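Local coordinates for glucose-resistance amylase regulator (Weissella paramesenteroides ATCC 33313, PDB 4RK7), which probably acts as a LacI-family transcription regulator that binds DNA, and here holds sucrose, a linked glucose and fructose, in the cleft of its periplasmic-binding-protein-like core, at residues L73-P78 with L95-S100; S108-M113 with S143-N148; A130-T135 with F164-D169; N186-T191 with E217-V222. All coordinates share one frame; numbering follows the deposited sequence. Where two conformers were deposited one is given.

Interaction 1: residues L73-P78 with L95-S100. With GLC (alpha-D-glucopyranose), chain C; FRU (beta-D-fructofuranose), chain B.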
# COMPACT_ATOMS: atom_id res chain seq x y z
N LEU A 73 -3.79 8.31 -13.83
CA LEU A 73 -3.00 7.14 -13.52
C LEU A 73 -3.73 5.85 -13.88
O LEU A 73 -3.19 4.78 -13.64
CB LEU A 73 -2.67 7.14 -12.01
CG LEU A 73 -1.48 7.97 -11.53
CD1 LEU A 73 -1.66 9.44 -11.84
CD2 LEU A 73 -1.31 7.75 -10.03
N SER A 74 -4.93 5.94 -14.47
CA SER A 74 -5.81 4.78 -14.72
C SER A 74 -6.10 4.62 -16.21
O SER A 74 -6.33 5.61 -16.90
CB SER A 74 -7.14 4.97 -13.98
OG SER A 74 -8.12 4.01 -14.37
N LEU A 75 -6.11 3.39 -16.71
CA LEU A 75 -6.47 3.17 -18.12
C LEU A 75 -7.98 3.16 -18.36
O LEU A 75 -8.43 3.18 -19.50
CB LEU A 75 -5.80 1.92 -18.70
CG LEU A 75 -4.46 2.17 -19.41
CD1 LEU A 75 -3.82 0.86 -19.83
CD2 LEU A 75 -4.63 3.08 -20.62
N ASP A 76 -8.76 3.18 -17.28
CA ASP A 76 -10.22 3.09 -17.38
C ASP A 76 -10.90 4.45 -17.52
O ASP A 76 -12.13 4.54 -17.41
CB ASP A 76 -10.80 2.34 -16.17
CG ASP A 76 -10.50 0.85 -16.21
OD1 ASP A 76 -10.24 0.32 -17.31
OD2 ASP A 76 -10.53 0.22 -15.14
N ILE A 77 -10.12 5.49 -17.82
CA ILE A 77 -10.68 6.83 -17.96
C ILE A 77 -11.49 6.89 -19.25
O ILE A 77 -10.96 6.59 -20.32
CB ILE A 77 -9.58 7.91 -18.06
CG1 ILE A 77 -8.57 7.79 -16.92
CG2 ILE A 77 -10.21 9.30 -18.07
CD1 ILE A 77 -9.14 8.06 -15.55
N PRO A 78 -12.76 7.29 -19.15
CA PRO A 78 -13.56 7.43 -20.36
C PRO A 78 -13.06 8.58 -21.24
O PRO A 78 -12.62 9.61 -20.73
CB PRO A 78 -14.96 7.70 -19.82
CG PRO A 78 -14.75 8.30 -18.49
CD PRO A 78 -13.54 7.61 -17.94
N LEU A 95 0.12 9.24 -16.69
CA LEU A 95 1.33 8.71 -16.08
C LEU A 95 1.30 7.19 -16.06
O LEU A 95 0.33 6.60 -15.60
CB LEU A 95 1.42 9.22 -14.63
CG LEU A 95 1.83 10.69 -14.47
CD1 LEU A 95 0.80 11.65 -14.98
CD2 LEU A 95 2.11 10.99 -13.00
N THR A 96 2.40 6.60 -16.51
CA THR A 96 2.65 5.14 -16.60
C THR A 96 1.83 4.43 -17.68
O THR A 96 1.88 3.22 -17.81
CB THR A 96 2.48 4.39 -15.25
OG1 THR A 96 1.09 4.16 -14.98
CG2 THR A 96 3.14 5.16 -14.13
N ALA A 97 1.13 5.21 -18.49
CA ALA A 97 0.27 4.65 -19.51
C ALA A 97 0.01 5.72 -20.56
O ALA A 97 0.00 6.90 -20.25
CB ALA A 97 -1.03 4.18 -18.89
N LEU A 98 -0.18 5.27 -21.79
CA LEU A 98 -0.47 6.14 -22.92
C LEU A 98 -1.98 6.04 -23.15
O LEU A 98 -2.47 5.11 -23.76
CB LEU A 98 0.34 5.69 -24.13
CG LEU A 98 1.85 5.49 -23.87
CD1 LEU A 98 2.60 4.89 -25.05
CD2 LEU A 98 2.46 6.82 -23.47
N LEU A 99 -2.69 7.00 -22.59
CA LEU A 99 -4.14 6.98 -22.52
C LEU A 99 -4.82 7.50 -23.79
O LEU A 99 -5.81 6.95 -24.24
CB LEU A 99 -4.55 7.81 -21.33
CG LEU A 99 -6.00 7.98 -20.98
CD1 LEU A 99 -6.78 6.67 -20.96
CD2 LEU A 99 -6.05 8.67 -19.62
N SER A 100 -4.30 8.59 -24.35
CA SER A 100 -4.88 9.17 -25.56
C SER A 100 -3.82 9.89 -26.34
O SER A 100 -2.94 10.53 -25.78
CB SER A 100 -6.03 10.13 -25.25
OG SER A 100 -6.28 11.00 -26.35
C1 GLC C . -0.08 -0.19 -13.85
C2 GLC C . 1.09 0.75 -14.12
C3 GLC C . 2.35 -0.06 -14.38
C4 GLC C . 2.59 -1.02 -13.22
C5 GLC C . 1.38 -1.94 -13.03
C6 GLC C . 1.53 -2.90 -11.84
O2 GLC C . 0.79 1.56 -15.26
O3 GLC C . 3.49 0.81 -14.60
O4 GLC C . 3.72 -1.82 -13.51
O5 GLC C . 0.24 -1.15 -12.83
O6 GLC C . 1.75 -2.17 -10.63
C1 FRU B . -2.67 -1.15 -14.47
C2 FRU B . -1.58 -1.21 -15.55
C3 FRU B . -1.80 -0.34 -16.79
C4 FRU B . -0.86 -1.01 -17.79
C5 FRU B . -0.96 -2.50 -17.42
C6 FRU B . 0.37 -3.24 -17.51
O1 FRU B . -3.91 -1.56 -15.05
O2 FRU B . -0.26 -0.91 -15.07
O3 FRU B . -1.49 1.03 -16.50
O4 FRU B . -1.19 -0.81 -19.18
O5 FRU B . -1.50 -2.52 -16.08
O6 FRU B . 0.20 -4.65 -17.29
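Leu-99 fits its forked end into the bend of 73-78, one methyl to each neighbour. CD2 reaches Ile-77, lying 3.8 Å from Ile-77 CG1, and Ile-77 lies squarely across the leucine. CD1 turns instead to Leu-75, 4.2 Å from Leu-75 CD2, where the two leucines run antiparallel alongside each other. With CG anti to the backbone N (chi1 -180°), the fork of Leu-99 is carried between these two partners. A smaller bump, Ala-97 CB, points at 73-78 and sits 4.0 Å from Leu-75 CG. At the strand end, Leu-73 CD1 meets Leu-95 CB at 4.2 Å. The bend itself is an ST turn, Asp-76 N donating to Ser-74 OG at 3.1 Å. Ile-82 of helix 79-87 packs on both Ile-77 and Leu-99. On the ligand side, Leu-75 CD1 approaches fructose O4, and Thr-96 OG1 is hydrogen-bonded to glucose O2 at 2.6 Å while donating to Leu-95 O. The segments follow adjacent parallel strands, 69-72 and 91-95, so these loops, packed together through leucines and an isoleucine, form part of the sugar-binding cleft at the carboxyl edge of a sheet, as expected of a periplasmic-binding-protein-like fold.

Interaction 2: residues S108-M113 with S143-N148. With FRU (beta-D-fructofuranose), chain B; GLC (alpha-D-glucopyranose), chain C.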
# COMPACT_ATOMS: atom_id res chain seq x y z
N SER A 108 7.55 4.82 -17.88
CA SER A 108 8.64 3.92 -18.24
C SER A 108 8.37 3.39 -19.65
O SER A 108 7.20 3.22 -20.05
CB SER A 108 8.74 2.75 -17.24
OG SER A 108 9.01 3.21 -15.92
N ASN A 109 9.42 3.09 -20.41
CA ASN A 109 9.23 2.48 -21.71
C ASN A 109 8.87 0.98 -21.60
O ASN A 109 9.71 0.17 -21.26
CB ASN A 109 10.46 2.67 -22.60
CG ASN A 109 10.21 2.24 -24.05
OD1 ASN A 109 9.96 1.07 -24.34
ND2 ASN A 109 10.30 3.19 -24.97
N GLU A 110 7.63 0.64 -21.91
CA GLU A 110 7.16 -0.74 -21.69
C GLU A 110 7.92 -1.81 -22.46
O GLU A 110 8.25 -2.85 -21.90
CB GLU A 110 5.66 -0.85 -21.97
CG GLU A 110 4.81 -0.18 -20.90
CD GLU A 110 4.53 -1.10 -19.71
OE1 GLU A 110 4.88 -2.30 -19.74
OE2 GLU A 110 3.91 -0.62 -18.77
N PHE A 111 8.19 -1.59 -23.75
CA PHE A 111 8.91 -2.60 -24.50
C PHE A 111 10.33 -2.75 -23.97
O PHE A 111 10.83 -3.85 -23.83
CB PHE A 111 8.95 -2.35 -26.02
CG PHE A 111 9.67 -3.44 -26.76
CD1 PHE A 111 9.05 -4.66 -26.99
CD2 PHE A 111 11.00 -3.29 -27.14
CE1 PHE A 111 9.72 -5.70 -27.59
CE2 PHE A 111 11.68 -4.32 -27.75
CZ PHE A 111 11.04 -5.53 -27.98
N GLU A 112 10.99 -1.64 -23.67
CA GLU A 112 12.35 -1.73 -23.17
C GLU A 112 12.40 -2.50 -21.84
O GLU A 112 13.32 -3.29 -21.63
CB GLU A 112 12.96 -0.35 -23.01
CG GLU A 112 14.47 -0.34 -22.86
CD GLU A 112 15.01 1.05 -22.57
OE1 GLU A 112 15.99 1.16 -21.80
OE2 GLU A 112 14.46 2.04 -23.10
N MSE A 113 11.44 -2.23 -20.95
CA MSE A 113 11.35 -2.99 -19.69
C MSE A 113 11.25 -4.45 -19.96
O MSE A 113 12.05 -5.25 -19.46
CB MSE A 113 10.16 -2.61 -18.82
CG MSE A 113 10.28 -1.24 -18.18
SE MSE A 113 9.00 -1.04 -16.70
CE MSE A 113 7.37 -0.75 -17.77
N SER A 143 -3.31 -4.86 -24.66
CA SER A 143 -2.66 -5.86 -23.81
C SER A 143 -1.15 -5.66 -23.88
O SER A 143 -0.43 -6.51 -24.39
CB SER A 143 -3.04 -7.28 -24.23
OG SER A 143 -2.63 -7.56 -25.56
N THR A 144 -0.70 -4.53 -23.33
CA THR A 144 0.65 -4.02 -23.52
C THR A 144 1.71 -5.05 -23.20
O THR A 144 2.57 -5.35 -24.02
CB THR A 144 0.84 -2.77 -22.66
OG1 THR A 144 -0.16 -1.80 -23.01
CG2 THR A 144 2.25 -2.18 -22.81
N ARG A 145 1.65 -5.61 -21.99
CA ARG A 145 2.70 -6.55 -21.56
C ARG A 145 2.71 -7.90 -22.26
O ARG A 145 3.77 -8.41 -22.61
CB ARG A 145 2.69 -6.67 -20.04
CG ARG A 145 3.11 -5.33 -19.46
CD ARG A 145 3.42 -5.32 -17.96
NE ARG A 145 3.88 -3.96 -17.64
CZ ARG A 145 3.93 -3.40 -16.44
NH1 ARG A 145 3.58 -4.07 -15.33
NH2 ARG A 145 4.32 -2.13 -16.35
N ARG A 146 1.54 -8.45 -22.50
CA ARG A 146 1.39 -9.68 -23.28
C ARG A 146 2.03 -9.53 -24.66
O ARG A 146 2.81 -10.37 -25.12
CB ARG A 146 -0.10 -9.96 -23.43
CG ARG A 146 -0.47 -11.21 -24.18
CD ARG A 146 -1.91 -11.12 -24.67
NE ARG A 146 -2.25 -12.28 -25.48
CZ ARG A 146 -2.99 -13.32 -25.09
NH1 ARG A 146 -3.55 -13.37 -23.88
NH2 ARG A 146 -3.20 -14.30 -25.95
N THR A 147 1.68 -8.43 -25.32
CA THR A 147 2.17 -8.20 -26.68
C THR A 147 3.67 -7.97 -26.70
O THR A 147 4.36 -8.56 -27.52
CB THR A 147 1.36 -7.06 -27.33
OG1 THR A 147 0.02 -7.54 -27.54
CG2 THR A 147 1.98 -6.62 -28.62
N ASN A 148 4.18 -7.16 -25.78
CA ASN A 148 5.63 -6.94 -25.70
C ASN A 148 6.44 -8.19 -25.37
O ASN A 148 7.53 -8.39 -25.92
CB ASN A 148 5.93 -5.82 -24.71
CG ASN A 148 5.58 -4.47 -25.27
OD1 ASN A 148 5.53 -4.25 -26.48
ND2 ASN A 148 5.35 -3.54 -24.39
C1 FRU B . -2.67 -1.15 -14.47
C2 FRU B . -1.58 -1.21 -15.55
C3 FRU B . -1.80 -0.34 -16.79
C4 FRU B . -0.86 -1.01 -17.79
C5 FRU B . -0.96 -2.50 -17.42
C6 FRU B . 0.37 -3.24 -17.51
O1 FRU B . -3.91 -1.56 -15.05
O2 FRU B . -0.26 -0.91 -15.07
O3 FRU B . -1.49 1.03 -16.50
O4 FRU B . -1.19 -0.81 -19.18
O5 FRU B . -1.50 -2.52 -16.08
O6 FRU B . 0.20 -4.65 -17.29
C1 GLC C . -0.08 -0.19 -13.85
C2 GLC C . 1.09 0.75 -14.12
C3 GLC C . 2.35 -0.06 -14.38
C4 GLC C . 2.59 -1.02 -13.22
C5 GLC C . 1.38 -1.94 -13.03
C6 GLC C . 1.53 -2.90 -11.84
O2 GLC C . 0.79 1.56 -15.26
O3 GLC C . 3.49 0.81 -14.60
O4 GLC C . 3.72 -1.82 -13.51
O5 GLC C . 0.24 -1.15 -12.83
O6 GLC C . 1.75 -2.17 -10.63
O HOH W 1 5.79 -4.18 -21.48
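Arg-145 grips Glu-110 side-on, and this salt bridge is the tight part of the contact between the starts of helices 110-123 and 144-155. NE gives a nearly straight bond to Glu-110 OE1 (2.9 Å, 175° at the hydrogen), in the guanidinium plane and on the syn lone pair of the oxygen. NH2 reaches Glu-110 OE2 at the same length but more bent, and the carboxylate and guanidinium planes stand 38° apart. The arginine runs extended from CG to NE, whereas Glu-110 bends at chi2 (-85°) and comes at it from the flank. At the root of the glutamate side chain, Thr-144 CG2 packs 3.8 Å from Glu-110 CB.

Toward Asn-148 the contact is bridged by water and lacks a direct hydrogen bond, and beyond it the partly exposed Phe-111 forms the more open border. One water donates to Glu-110 OE1 and, weakly, to Glu-110 O, and accepts from Asn-148 ND2 at 3.0 Å. The Phe-111 ring turns its edge to the Asn-148 amide, which stands steeply to it, Phe-111 CD1 lying 3.6 Å from Asn-148 OD1.

At the sugar end, Arg-145 NH1 and NH2 both donate to glucose O4, each at 2.9 Å, while fructose C6 lies over one guanidinium face. Glu-110 is therefore a second-shell residue: its paired bonds fix the rotation of the guanidinium and probably balance its charge, leaving NH1 and NH2 aimed at one glucose hydroxyl.

Interaction 3: residues A130-T135 with F164-D169. With FRU (beta-D-fructofuranose), chain B.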
# COMPACT_ATOMS: atom_id res chain seq x y z
N ALA A 130 7.14 -18.00 -18.83
CA ALA A 130 5.76 -17.57 -18.66
C ALA A 130 5.68 -16.08 -18.32
O ALA A 130 6.55 -15.56 -17.61
CB ALA A 130 5.10 -18.39 -17.57
N LEU A 131 4.66 -15.42 -18.85
CA LEU A 131 4.22 -14.11 -18.34
C LEU A 131 3.01 -14.35 -17.45
O LEU A 131 2.01 -14.97 -17.86
CB LEU A 131 3.88 -13.14 -19.46
CG LEU A 131 3.47 -11.73 -19.02
CD1 LEU A 131 4.68 -10.92 -18.53
CD2 LEU A 131 2.81 -10.96 -20.16
N VAL A 132 3.10 -13.88 -16.21
CA VAL A 132 2.08 -14.10 -15.20
C VAL A 132 1.63 -12.78 -14.62
O VAL A 132 2.44 -11.97 -14.18
CB VAL A 132 2.53 -15.01 -14.04
CG1 VAL A 132 1.39 -15.23 -13.07
CG2 VAL A 132 3.04 -16.35 -14.55
N GLY A 133 0.32 -12.56 -14.62
CA GLY A 133 -0.27 -11.35 -14.13
C GLY A 133 -1.37 -10.85 -15.04
O GLY A 133 -2.32 -11.57 -15.34
N ASP A 134 -1.26 -9.59 -15.45
CA ASP A 134 -2.22 -9.01 -16.38
C ASP A 134 -1.84 -9.39 -17.81
O ASP A 134 -1.02 -8.72 -18.42
CB ASP A 134 -2.25 -7.49 -16.19
CG ASP A 134 -3.32 -6.80 -17.01
OD1 ASP A 134 -4.06 -7.48 -17.74
OD2 ASP A 134 -3.42 -5.57 -16.91
N THR A 135 -2.45 -10.46 -18.33
CA THR A 135 -2.08 -10.99 -19.65
C THR A 135 -3.26 -11.09 -20.62
O THR A 135 -3.10 -11.58 -21.73
CB THR A 135 -1.44 -12.38 -19.61
OG1 THR A 135 -2.43 -13.37 -19.27
CG2 THR A 135 -0.29 -12.46 -18.64
N PHE A 164 4.47 -18.92 -22.56
CA PHE A 164 3.34 -19.27 -21.69
C PHE A 164 2.74 -18.03 -21.04
O PHE A 164 3.46 -17.08 -20.74
CB PHE A 164 3.79 -20.28 -20.62
CG PHE A 164 4.38 -21.53 -21.20
CD1 PHE A 164 5.71 -21.55 -21.65
CD2 PHE A 164 3.60 -22.67 -21.34
CE1 PHE A 164 6.24 -22.71 -22.21
CE2 PHE A 164 4.14 -23.83 -21.89
CZ PHE A 164 5.45 -23.84 -22.32
N LEU A 165 1.43 -18.03 -20.87
CA LEU A 165 0.69 -16.89 -20.37
C LEU A 165 -0.27 -17.31 -19.26
O LEU A 165 -0.85 -18.38 -19.33
CB LEU A 165 -0.14 -16.24 -21.48
CG LEU A 165 0.59 -15.72 -22.70
CD1 LEU A 165 -0.45 -15.33 -23.74
CD2 LEU A 165 1.50 -14.54 -22.39
N TYR A 166 -0.46 -16.47 -18.26
CA TYR A 166 -1.53 -16.72 -17.29
C TYR A 166 -1.95 -15.48 -16.58
O TYR A 166 -1.09 -14.76 -16.10
CB TYR A 166 -1.09 -17.72 -16.22
CG TYR A 166 -2.19 -18.02 -15.22
CD1 TYR A 166 -2.40 -17.21 -14.12
CD2 TYR A 166 -3.07 -19.10 -15.43
CE1 TYR A 166 -3.42 -17.46 -13.22
CE2 TYR A 166 -4.10 -19.37 -14.53
CZ TYR A 166 -4.27 -18.54 -13.43
OH TYR A 166 -5.26 -18.78 -12.51
N GLY A 167 -3.27 -15.27 -16.47
CA GLY A 167 -3.80 -14.28 -15.56
C GLY A 167 -4.48 -13.06 -16.14
O GLY A 167 -4.22 -12.65 -17.28
N ASN A 168 -5.34 -12.47 -15.32
CA ASN A 168 -6.13 -11.30 -15.67
C ASN A 168 -5.85 -10.04 -14.89
O ASN A 168 -6.48 -9.02 -15.13
CB ASN A 168 -7.61 -11.61 -15.49
CG ASN A 168 -8.06 -12.72 -16.39
OD1 ASN A 168 -7.72 -12.73 -17.57
ND2 ASN A 168 -8.81 -13.67 -15.85
N ASP A 169 -4.94 -10.10 -13.91
CA ASP A 169 -4.69 -8.91 -13.11
C ASP A 169 -3.35 -9.05 -12.40
O ASP A 169 -2.67 -10.07 -12.53
CB ASP A 169 -5.84 -8.64 -12.14
CG ASP A 169 -6.03 -9.73 -11.10
OD1 ASP A 169 -5.04 -10.30 -10.60
OD2 ASP A 169 -7.19 -9.99 -10.76
C1 FRU B . -2.67 -1.15 -14.47
C2 FRU B . -1.58 -1.21 -15.55
C3 FRU B . -1.80 -0.34 -16.79
C4 FRU B . -0.86 -1.01 -17.79
C5 FRU B . -0.96 -2.50 -17.42
C6 FRU B . 0.37 -3.24 -17.51
O1 FRU B . -3.91 -1.56 -15.05
O2 FRU B . -0.26 -0.91 -15.07
O3 FRU B . -1.49 1.03 -16.50
O4 FRU B . -1.19 -0.81 -19.18
O5 FRU B . -1.50 -2.52 -16.08
O6 FRU B . 0.20 -4.65 -17.29
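Tyr-166 and Phe-164 bring the flat groups of this contact, both projecting on the sheet face that also carries Ala-130 and Val-132. Val-132 CG1 comes to the Tyr-166 ring obliquely, 4.4 Å from CD1, while the hydroxyl at the far end bonds to Thr-177 of helix 172-182. The Phe-164 ring leads away, leaving its CB to touch Ala-130 CB at 3.8 Å. The two strands belong to a beta-alpha-beta unit: strand 129-132, helix 144-155 and strand 163-166, the last being the outermost strand of the sheet within this chain.

The axes of 130-132 and 164-166 run parallel, 4.5 Å apart at closest approach and 13° from exact alignment. Three backbone bonds make the ladder: Leu-131 N donates to Phe-164 O, Tyr-166 N to Leu-131 O, and Gly-133 N to Tyr-166 O (3.0 Å, 164°). On the other face Leu-131 CB meets Leu-165 CD2 at 4.0 Å, and the connecting helix covers both leucines through Phe-149.

Beyond the strands the two segments become loops that reach toward fructose. Gly-133 and Gly-167 adopt backbone angles in which a side chain would collide with the carbonyl oxygen of the residue before. Asp-134 OD2 lies 3.7 Å from fructose O5, and its other oxygen, OD1, forms a salt bridge with Lys-136. Thr-135 ties the loops together directly: its chi1 of 71° sets OG1 between backbone N and carbonyl carbon, near the acceptor of its own N-H, Gly-167 O. Thr-135 N donates from above that carbonyl plane at 3.0 Å, whereas Thr-135 OG1 donates in the plane, on a lone pair, at 2.8 Å.

Interaction 4: residues N186-T191 with E217-V222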
# COMPACT_ATOMS: atom_id res chain seq x y z
N ASN A 186 3.92 -29.66 -10.29
CA ASN A 186 4.95 -30.70 -10.31
C ASN A 186 5.66 -30.87 -11.63
O ASN A 186 6.71 -31.50 -11.69
CB ASN A 186 4.35 -32.06 -9.96
CG ASN A 186 3.45 -32.00 -8.77
OD1 ASN A 186 3.91 -31.75 -7.65
ND2 ASN A 186 2.15 -32.23 -9.00
N GLN A 187 5.10 -30.32 -12.69
CA GLN A 187 5.71 -30.40 -14.03
C GLN A 187 5.50 -29.09 -14.75
O GLN A 187 4.89 -29.05 -15.80
CB GLN A 187 5.06 -31.53 -14.86
CG GLN A 187 5.32 -32.94 -14.35
CD GLN A 187 4.63 -34.00 -15.19
OE1 GLN A 187 4.14 -35.01 -14.68
NE2 GLN A 187 4.57 -33.77 -16.50
N LEU A 188 6.01 -28.00 -14.20
CA LEU A 188 5.84 -26.73 -14.85
C LEU A 188 6.53 -26.77 -16.19
O LEU A 188 7.66 -27.24 -16.27
CB LEU A 188 6.43 -25.60 -14.00
CG LEU A 188 5.63 -25.32 -12.73
CD1 LEU A 188 6.32 -24.20 -11.96
CD2 LEU A 188 4.21 -24.93 -13.03
N PRO A 189 5.86 -26.28 -17.23
CA PRO A 189 6.43 -26.33 -18.57
C PRO A 189 7.33 -25.15 -18.86
O PRO A 189 7.87 -25.08 -19.95
CB PRO A 189 5.20 -26.30 -19.48
CG PRO A 189 4.15 -25.61 -18.69
CD PRO A 189 4.43 -25.92 -17.26
N PHE A 190 7.52 -24.27 -17.89
CA PHE A 190 8.46 -23.17 -18.01
C PHE A 190 9.38 -23.16 -16.80
O PHE A 190 8.99 -23.57 -15.73
CB PHE A 190 7.71 -21.83 -18.10
CG PHE A 190 6.54 -21.71 -17.15
CD1 PHE A 190 5.27 -22.11 -17.53
CD2 PHE A 190 6.70 -21.16 -15.87
CE1 PHE A 190 4.20 -21.98 -16.67
CE2 PHE A 190 5.64 -21.04 -15.01
CZ PHE A 190 4.38 -21.45 -15.40
N THR A 191 10.58 -22.63 -16.99
CA THR A 191 11.61 -22.57 -15.95
C THR A 191 11.68 -21.20 -15.28
O THR A 191 12.33 -21.06 -14.24
CB THR A 191 13.00 -22.90 -16.54
OG1 THR A 191 13.32 -21.97 -17.59
CG2 THR A 191 13.03 -24.33 -17.04
N GLU A 217 15.37 -22.46 -7.39
CA GLU A 217 15.75 -23.80 -7.85
C GLU A 217 14.68 -24.41 -8.74
O GLU A 217 14.98 -25.03 -9.73
CB GLU A 217 16.01 -24.74 -6.65
CG GLU A 217 17.30 -24.46 -5.87
CD GLU A 217 17.32 -23.11 -5.15
OE1 GLU A 217 18.40 -22.48 -5.16
OE2 GLU A 217 16.28 -22.67 -4.60
N ASP A 218 13.41 -24.21 -8.37
CA ASP A 218 12.30 -24.81 -9.09
C ASP A 218 11.51 -23.88 -10.01
O ASP A 218 10.64 -24.33 -10.75
CB ASP A 218 11.35 -25.44 -8.06
CG ASP A 218 12.01 -26.53 -7.27
OD1 ASP A 218 12.66 -27.38 -7.89
OD2 ASP A 218 11.92 -26.52 -6.04
N LEU A 219 11.82 -22.58 -9.95
CA LEU A 219 11.20 -21.55 -10.80
C LEU A 219 11.94 -20.26 -10.57
O LEU A 219 12.05 -19.82 -9.44
CB LEU A 219 9.73 -21.33 -10.46
CG LEU A 219 9.01 -20.22 -11.24
CD1 LEU A 219 8.88 -20.60 -12.71
CD2 LEU A 219 7.63 -19.91 -10.63
N SER A 220 12.46 -19.67 -11.65
CA SER A 220 13.05 -18.34 -11.58
C SER A 220 11.96 -17.29 -11.80
O SER A 220 10.98 -17.53 -12.52
CB SER A 220 14.16 -18.19 -12.64
OG SER A 220 15.30 -18.98 -12.32
N ILE A 221 12.11 -16.13 -11.16
CA ILE A 221 11.12 -15.06 -11.20
C ILE A 221 11.79 -13.72 -11.34
O ILE A 221 12.77 -13.43 -10.64
CB ILE A 221 10.23 -15.01 -9.93
CG1 ILE A 221 9.51 -16.32 -9.69
CG2 ILE A 221 9.17 -13.90 -10.05
CD1 ILE A 221 8.88 -16.42 -8.31
N VAL A 222 11.25 -12.90 -12.24
CA VAL A 222 11.56 -11.47 -12.33
C VAL A 222 10.24 -10.71 -12.28
O VAL A 222 9.28 -11.07 -12.96
CB VAL A 222 12.35 -11.10 -13.60
CG1 VAL A 222 12.66 -9.61 -13.62
CG2 VAL A 222 13.63 -11.92 -13.70
O HOH W 2 10.18 -24.50 -13.48
O HOH W 3 15.07 -21.65 -12.29
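In the periplasmic-binding-protein-like fold, two neighbouring parallel strands of the sheet, 192-195 and 220-223, start side by side here, and the contact joins the loops that lead into them at the end of the lobe remote from the sugars. The loop 186-191 comes from helix 172-182, and the turn at Glu-217 to Leu-219 follows helix 198-210. Their one direct hydrogen bond runs from Ser-220 N to Thr-191 O, 2.9 Å long and almost straight at 177°. The same parallel pairing continues inward, where Ser-220 and Val-222 bond to Ala-193.

Beside this bond the two loops also meet through apolar side chains. Leu-219 holds CG anti to its own nitrogen (chi1 177°), which sends CD1 back toward the other loop. That methyl lies at the edge of the Phe-190 ring, near its plane, 3.9 Å from Phe-190 CD2. Leu-188 adds a looser touch, its CD1 4.5 Å from Leu-219 CD1. The Phe-190 ring also packs edge-to-face with Tyr-183, and Met-208 of helix 198-210 touches Leu-188.

Polar ends turn to partners outside the contact: Thr-191 OG1 bonds to His-126, Asp-218 OD2 to the backbone of Thr-214, and Ser-220 OG to Leu-281 N. Ser-220 OG also shares a water that gives Thr-191 O a weak bond. A second water spans the loops where the backbones have diverged, donating to Phe-190 O at 2.7 Å and to Asp-218 O at 2.8 Å.

Thr-96 and Arg-145 each hydrogen-bond glucose, so interactions 1 and 2 grip the sucrose from different segments; their centres are 15 Å apart and their nearest atoms about 4 Å. Interaction 3 borders fructose alone of the two sugar units, its centre 13 Å from that of interaction 2. The segments of interactions 2 and 3 alternate along the chain, and they also touch: Arg-146 NH1 probably bonds to Thr-135 O at 2.8 Å, and Arg-146 CA packs on Leu-131 CD2. Interaction 4 adjoins interaction 3 through Ala-130 CB and Phe-190 CD2, 3.6 Å apart, but lies 33 Å from interaction 1, centre to centre, across the chain's centre.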